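Local atomic coordinates of inorganic pyrophosphatase (Helicobacter pylori, PDB entry 2BQX), a protein that catalyses the magnesium-dependent hydrolysis of inorganic pyrophosphate to two phosphate ions, working as a homohexamer. Residues A52-V57 and D69-S74; N93-S98 and K150-E155. All coordinates share one frame; numbering follows the deposited sequence.

Interaction 1 of 2, residues A52-V57 and D69-S74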
loop_
_atom_site.group_PDB
_atom_site.type_symbol
_atom_site.label_atom_id
_atom_site.label_comp_id
_atom_site.label_asym_id
_atom_site.label_seq_id
_atom_site.Cartn_x
_atom_site.Cartn_y
_atom_site.Cartn_z
ATOM N N ALA A 52 13.631 4.481 -9.238
ATOM C CA ALA A 52 14.616 3.760 -8.433
ATOM C C ALA A 52 14.807 4.482 -7.126
ATOM O O ALA A 52 14.305 5.584 -6.937
ATOM C CB ALA A 52 15.957 3.686 -9.161
ATOM N N ASN A 53 15.531 3.844 -6.220
ATOM C CA ASN A 53 15.843 4.468 -4.953
ATOM C C ASN A 53 16.885 5.499 -5.362
ATOM O O ASN A 53 17.637 5.281 -6.314
ATOM C CB ASN A 53 16.416 3.432 -3.991
ATOM C CG ASN A 53 15.404 2.347 -3.649
ATOM O OD1 ASN A 53 14.376 2.621 -3.015
ATOM N ND2 ASN A 53 15.683 1.111 -4.074
ATOM N N TYR A 54 16.922 6.615 -4.647
ATOM C CA TYR A 54 17.823 7.709 -4.981
ATOM C C TYR A 54 18.531 8.272 -3.754
ATOM O O TYR A 54 17.913 8.452 -2.709
ATOM C CB TYR A 54 16.988 8.804 -5.644
ATOM C CG TYR A 54 17.757 9.986 -6.163
ATOM C CD1 TYR A 54 18.260 10.967 -5.302
ATOM C CD2 TYR A 54 17.971 10.135 -7.529
ATOM C CE1 TYR A 54 18.959 12.068 -5.804
ATOM C CE2 TYR A 54 18.659 11.220 -8.034
ATOM C CZ TYR A 54 19.151 12.181 -7.173
ATOM O OH TYR A 54 19.834 13.245 -7.708
ATOM N N GLY A 55 19.822 8.564 -3.885
ATOM C CA GLY A 55 20.550 9.109 -2.755
ATOM C C GLY A 55 21.876 9.739 -3.134
ATOM O O GLY A 55 22.089 10.116 -4.285
ATOM N N PHE A 56 22.775 9.853 -2.166
ATOM C CA PHE A 56 24.082 10.444 -2.434
ATOM C C PHE A 56 25.185 9.657 -1.744
ATOM O O PHE A 56 24.928 8.880 -0.822
ATOM C CB PHE A 56 24.107 11.902 -1.956
ATOM C CG PHE A 56 24.070 12.052 -0.458
ATOM C CD1 PHE A 56 25.241 11.952 0.296
ATOM C CD2 PHE A 56 22.861 12.261 0.204
ATOM C CE1 PHE A 56 25.207 12.054 1.679
ATOM C CE2 PHE A 56 22.817 12.364 1.589
ATOM C CZ PHE A 56 23.993 12.260 2.331
ATOM N N VAL A 57 26.419 9.865 -2.195
ATOM C CA VAL A 57 27.567 9.192 -1.605
ATOM C C VAL A 57 28.250 10.181 -0.676
ATOM O O VAL A 57 28.727 11.226 -1.113
ATOM C CB VAL A 57 28.581 8.750 -2.675
ATOM C CG1 VAL A 57 29.675 7.925 -2.023
ATOM C CG2 VAL A 57 27.883 7.962 -3.771
ATOM N N ASP A 69 25.369 12.171 -6.709
ATOM C CA ASP A 69 24.103 11.431 -6.618
ATOM C C ASP A 69 24.213 10.017 -7.165
ATOM O O ASP A 69 25.021 9.740 -8.048
ATOM C CB ASP A 69 22.989 12.139 -7.400
ATOM C CG ASP A 69 22.653 13.503 -6.850
ATOM O OD1 ASP A 69 22.527 13.638 -5.611
ATOM O OD2 ASP A 69 22.491 14.431 -7.669
ATOM N N ALA A 70 23.373 9.127 -6.656
ATOM C CA ALA A 70 23.374 7.753 -7.119
ATOM C C ALA A 70 21.965 7.188 -7.112
ATOM O O ALA A 70 21.183 7.462 -6.205
ATOM C CB ALA A 70 24.265 6.905 -6.236
ATOM N N LEU A 71 21.645 6.425 -8.148
ATOM C CA LEU A 71 20.360 5.766 -8.227
ATOM C C LEU A 71 20.695 4.343 -7.833
ATOM O O LEU A 71 21.692 3.788 -8.298
ATOM C CB LEU A 71 19.819 5.783 -9.655
ATOM C CG LEU A 71 19.282 7.131 -10.145
ATOM C CD1 LEU A 71 19.034 7.080 -11.653
ATOM C CD2 LEU A 71 17.988 7.444 -9.408
ATOM N N VAL A 72 19.901 3.761 -6.945
ATOM C CA VAL A 72 20.136 2.385 -6.545
ATOM C C VAL A 72 18.959 1.582 -7.076
ATOM O O VAL A 72 17.861 1.649 -6.533
ATOM C CB VAL A 72 20.231 2.241 -5.007
ATOM C CG1 VAL A 72 20.468 0.778 -4.644
ATOM C CG2 VAL A 72 21.381 3.098 -4.474
ATOM N N LEU A 73 19.189 0.856 -8.168
ATOM C CA LEU A 73 18.155 0.040 -8.791
ATOM C C LEU A 73 17.902 -1.219 -7.976
ATOM O O LEU A 73 18.830 -1.890 -7.534
ATOM C CB LEU A 73 18.561 -0.319 -10.222
ATOM C CG LEU A 73 18.351 0.790 -11.263
ATOM C CD1 LEU A 73 19.121 2.039 -10.876
ATOM C CD2 LEU A 73 18.791 0.287 -12.626
ATOM N N SER A 74 16.632 -1.539 -7.779
ATOM C CA SER A 74 16.268 -2.691 -6.976
ATOM C C SER A 74 14.808 -2.979 -7.227
ATOM O O SER A 74 14.090 -2.132 -7.748
ATOM C CB SER A 74 16.466 -2.366 -5.487
ATOM O OG SER A 74 15.891 -3.369 -4.667
#
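Asn53 and Val72 grip each other through their backbones in both directions. Val72 N gives a straight bond to Asn53 O (2.8 Å, 164°), while Asn53 N returns a longer one to Val72 O at 3.2 Å. That same carbonyl also receives a weak bond from Asn53 ND2. Asn53 CG sits beside its own backbone N (chi1 -64°), which brings the amide over to the oxygen already taken by the main chain. Beyond this, ND2 also donates to Val76 O, and OD1 accepts from the backbone N atoms of Lys23 and Phe78. Two residues along, Gly55 and Ala70 form the next hydrogen-bonded pair, with Gly55 N to Ala70 O and Ala70 N to Gly55 O both at 2.9 Å. Strands 53-56 and 69-72 are antiparallel neighbours in the OB-fold barrel at the core of family I pyrophosphatases. On the face carrying Tyr54, Leu71 and Asp69, the polar groups belong to the predicted active site. Tyr54 swings CG away from its backbone N (chi1 -175°), carrying OH to 2.9 Å from Asp69 OD2. Lys103 NZ ties the two together, hydrogen-bonded to the phenol oxygen and salt-bridged to OD2. Tyr54 is predicted to bind substrate and Asp69 to bind both magnesium ions, so the lysine would steady a substrate ligand and a metal ligand at once. Leu71 CD2 presses on the edge of the tyrosine ring, 3.3 Å from Tyr54 CD2, and Leu71 also touches Ile133 and Phe137 of helix 127-139.

Interaction 2 of 2, residues N93-S98 and K150-E155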
loop_
_atom_site.group_PDB
_atom_site.type_symbol
_atom_site.label_atom_id
_atom_site.label_comp_id
_atom_site.label_asym_id
_atom_site.label_seq_id
_atom_site.Cartn_x
_atom_site.Cartn_y
_atom_site.Cartn_z
ATOM N N ASN A 93 24.318 10.788 -17.654
ATOM C CA ASN A 93 24.711 12.180 -17.851
ATOM C C ASN A 93 23.538 13.026 -18.341
ATOM O O ASN A 93 22.808 12.627 -19.245
ATOM C CB ASN A 93 25.857 12.240 -18.865
ATOM C CG ASN A 93 27.097 11.507 -18.386
ATOM O OD1 ASN A 93 27.785 10.849 -19.167
ATOM N ND2 ASN A 93 27.392 11.624 -17.100
ATOM N N MET A 94 23.360 14.199 -17.743
ATOM C CA MET A 94 22.274 15.082 -18.134
ATOM C C MET A 94 22.635 16.541 -17.896
ATOM O O MET A 94 23.526 16.862 -17.105
ATOM C CB MET A 94 21.007 14.747 -17.344
ATOM C CG MET A 94 21.174 14.860 -15.833
ATOM S SD MET A 94 19.712 14.269 -14.948
ATOM C CE MET A 94 19.875 12.531 -15.203
ATOM N N GLU A 95 21.918 17.422 -18.575
ATOM C CA GLU A 95 22.137 18.850 -18.435
ATOM C C GLU A 95 20.856 19.491 -17.924
ATOM O O GLU A 95 19.774 19.196 -18.435
ATOM C CB GLU A 95 22.495 19.461 -19.792
ATOM C CG GLU A 95 22.795 20.948 -19.739
ATOM C CD GLU A 95 22.679 21.622 -21.090
ATOM O OE1 GLU A 95 22.591 20.907 -22.114
ATOM O OE2 GLU A 95 22.674 22.871 -21.127
ATOM N N ASP A 96 20.962 20.336 -16.902
ATOM C CA ASP A 96 19.788 21.039 -16.399
ATOM C C ASP A 96 20.055 22.537 -16.467
ATOM O O ASP A 96 21.073 22.964 -17.022
ATOM C CB ASP A 96 19.409 20.612 -14.971
ATOM C CG ASP A 96 20.491 20.894 -13.946
ATOM O OD1 ASP A 96 21.288 21.837 -14.129
ATOM O OD2 ASP A 96 20.520 20.165 -12.929
ATOM N N GLU A 97 19.150 23.336 -15.914
ATOM C CA GLU A 97 19.304 24.788 -15.960
ATOM C C GLU A 97 20.540 25.300 -15.222
ATOM O O GLU A 97 20.950 26.442 -15.423
ATOM C CB GLU A 97 18.061 25.485 -15.390
ATOM C CG GLU A 97 17.946 25.418 -13.874
ATOM C CD GLU A 97 17.508 24.057 -13.376
ATOM O OE1 GLU A 97 17.655 23.795 -12.166
ATOM O OE2 GLU A 97 17.007 23.252 -14.187
ATOM N N SER A 98 21.131 24.461 -14.377
ATOM C CA SER A 98 22.312 24.861 -13.617
ATOM C C SER A 98 23.620 24.384 -14.235
ATOM O O SER A 98 24.691 24.886 -13.901
ATOM C CB SER A 98 22.220 24.342 -12.180
ATOM O OG SER A 98 21.156 24.961 -11.481
ATOM N N LYS A 150 17.860 17.962 -19.827
ATOM C CA LYS A 150 18.134 17.379 -21.134
ATOM C C LYS A 150 19.074 16.215 -20.874
ATOM O O LYS A 150 20.246 16.416 -20.564
ATOM C CB LYS A 150 18.824 18.379 -22.066
ATOM C CG LYS A 150 17.948 19.517 -22.569
ATOM C CD LYS A 150 18.744 20.393 -23.538
ATOM C CE LYS A 150 17.891 21.497 -24.148
ATOM N NZ LYS A 150 17.455 22.521 -23.150
ATOM N N VAL A 151 18.558 14.996 -20.990
ATOM C CA VAL A 151 19.365 13.809 -20.751
ATOM C C VAL A 151 20.267 13.493 -21.936
ATOM O O VAL A 151 19.818 13.493 -23.082
ATOM C CB VAL A 151 18.467 12.585 -20.476
ATOM C CG1 VAL A 151 19.325 11.375 -20.167
ATOM C CG2 VAL A 151 17.524 12.884 -19.324
ATOM N N LYS A 152 21.539 13.218 -21.666
ATOM C CA LYS A 152 22.471 12.899 -22.741
ATOM C C LYS A 152 22.456 11.403 -23.025
ATOM O O LYS A 152 22.234 10.980 -24.158
ATOM C CB LYS A 152 23.890 13.339 -22.371
ATOM C CG LYS A 152 23.999 14.802 -21.970
ATOM C CD LYS A 152 23.482 15.733 -23.061
ATOM C CE LYS A 152 23.541 17.179 -22.607
ATOM N NZ LYS A 152 22.942 18.110 -23.601
ATOM N N GLY A 153 22.686 10.605 -21.986
ATOM C CA GLY A 153 22.701 9.163 -22.152
ATOM C C GLY A 153 23.476 8.485 -21.044
ATOM O O GLY A 153 23.980 9.152 -20.140
ATOM N N PHE A 154 23.567 7.159 -21.105
ATOM C CA PHE A 154 24.293 6.391 -20.099
ATOM C C PHE A 154 25.699 6.023 -20.553
ATOM O O PHE A 154 25.954 5.860 -21.746
ATOM C CB PHE A 154 23.568 5.080 -19.784
ATOM C CG PHE A 154 22.227 5.256 -19.140
ATOM C CD1 PHE A 154 21.092 5.466 -19.910
ATOM C CD2 PHE A 154 22.098 5.187 -17.757
ATOM C CE1 PHE A 154 19.839 5.603 -19.313
ATOM C CE2 PHE A 154 20.852 5.323 -17.148
ATOM C CZ PHE A 154 19.721 5.529 -17.928
ATOM N N GLU A 155 26.604 5.884 -19.590
ATOM C CA GLU A 155 27.972 5.462 -19.865
ATOM C C GLU A 155 28.213 4.261 -18.960
ATOM O O GLU A 155 27.505 4.084 -17.967
ATOM C CB GLU A 155 28.964 6.586 -19.569
ATOM C CG GLU A 155 28.649 7.851 -20.348
ATOM C CD GLU A 155 29.857 8.734 -20.563
ATOM O OE1 GLU A 155 30.679 8.866 -19.634
ATOM O OE2 GLU A 155 29.975 9.311 -21.665
HETATM O O HOH W 1 27.186 10.555 -21.680
#
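The amide of Asn93 and the carboxylate of Glu155 stand nearly upright to each other, their planes 74° apart. Asn93 OD1 lies over one face of the carboxylate, 3.3 Å from Glu155 CD, and a water sits on that same face, donating to Asn93 OD1 (2.6 Å) and to Glu155 OE2. Glu155 OE1 is held by Ser159 OG of helix 157-171. Behind these groups the strands run antiparallel, but the pairing is interrupted by a classic beta bulge, in which Asn93 stands opposite two residues, Lys152 and Gly153. Asn93 O accepts from Lys152 N at 2.8 Å and only weakly from Gly153 N, while Asn93 N donates to Gly153 O. Past the bulge, Glu95 and Lys150 exchange two short backbone bonds, with Lys150 N to Glu95 O at 2.7 Å. The Lys152 chain bends at chi2 (-57°), laying CE 3.8 Å from Glu95 CB and bringing NZ to Glu95 OE1 in a 3.2 Å salt bridge. Met94 and Val151 point to the other face, against Phe137. Asn93 OD1 and the carboxylate, both acceptors, cannot bond each other; the water, giving a proton to each, probably offsets the repulsion between their oxygens.

Interaction 1 is buried near the centre of the subunit, about 3 Å from it, and interaction 2 lies near the surface, with about 16 Å between the centres of the two interactions and about 6 Å between their nearest atoms. Strand 99-108 joins them. It runs beside 69-72 and beside 83-96, whereas 149-156 pairs antiparallel with 83-96. Asp101, a predicted magnesium ligand on that joining strand 99-108, has its side chain about 4 Å from those of both Asp69 and Met94, and Lys103 touches Met94 as well. Met94 of interaction 2 therefore lies next to the predicted metal site to which interaction 1 contributes Asp69, with the side chain of Tyr140, a predicted substrate ligand, about 6 Å from that of Met94.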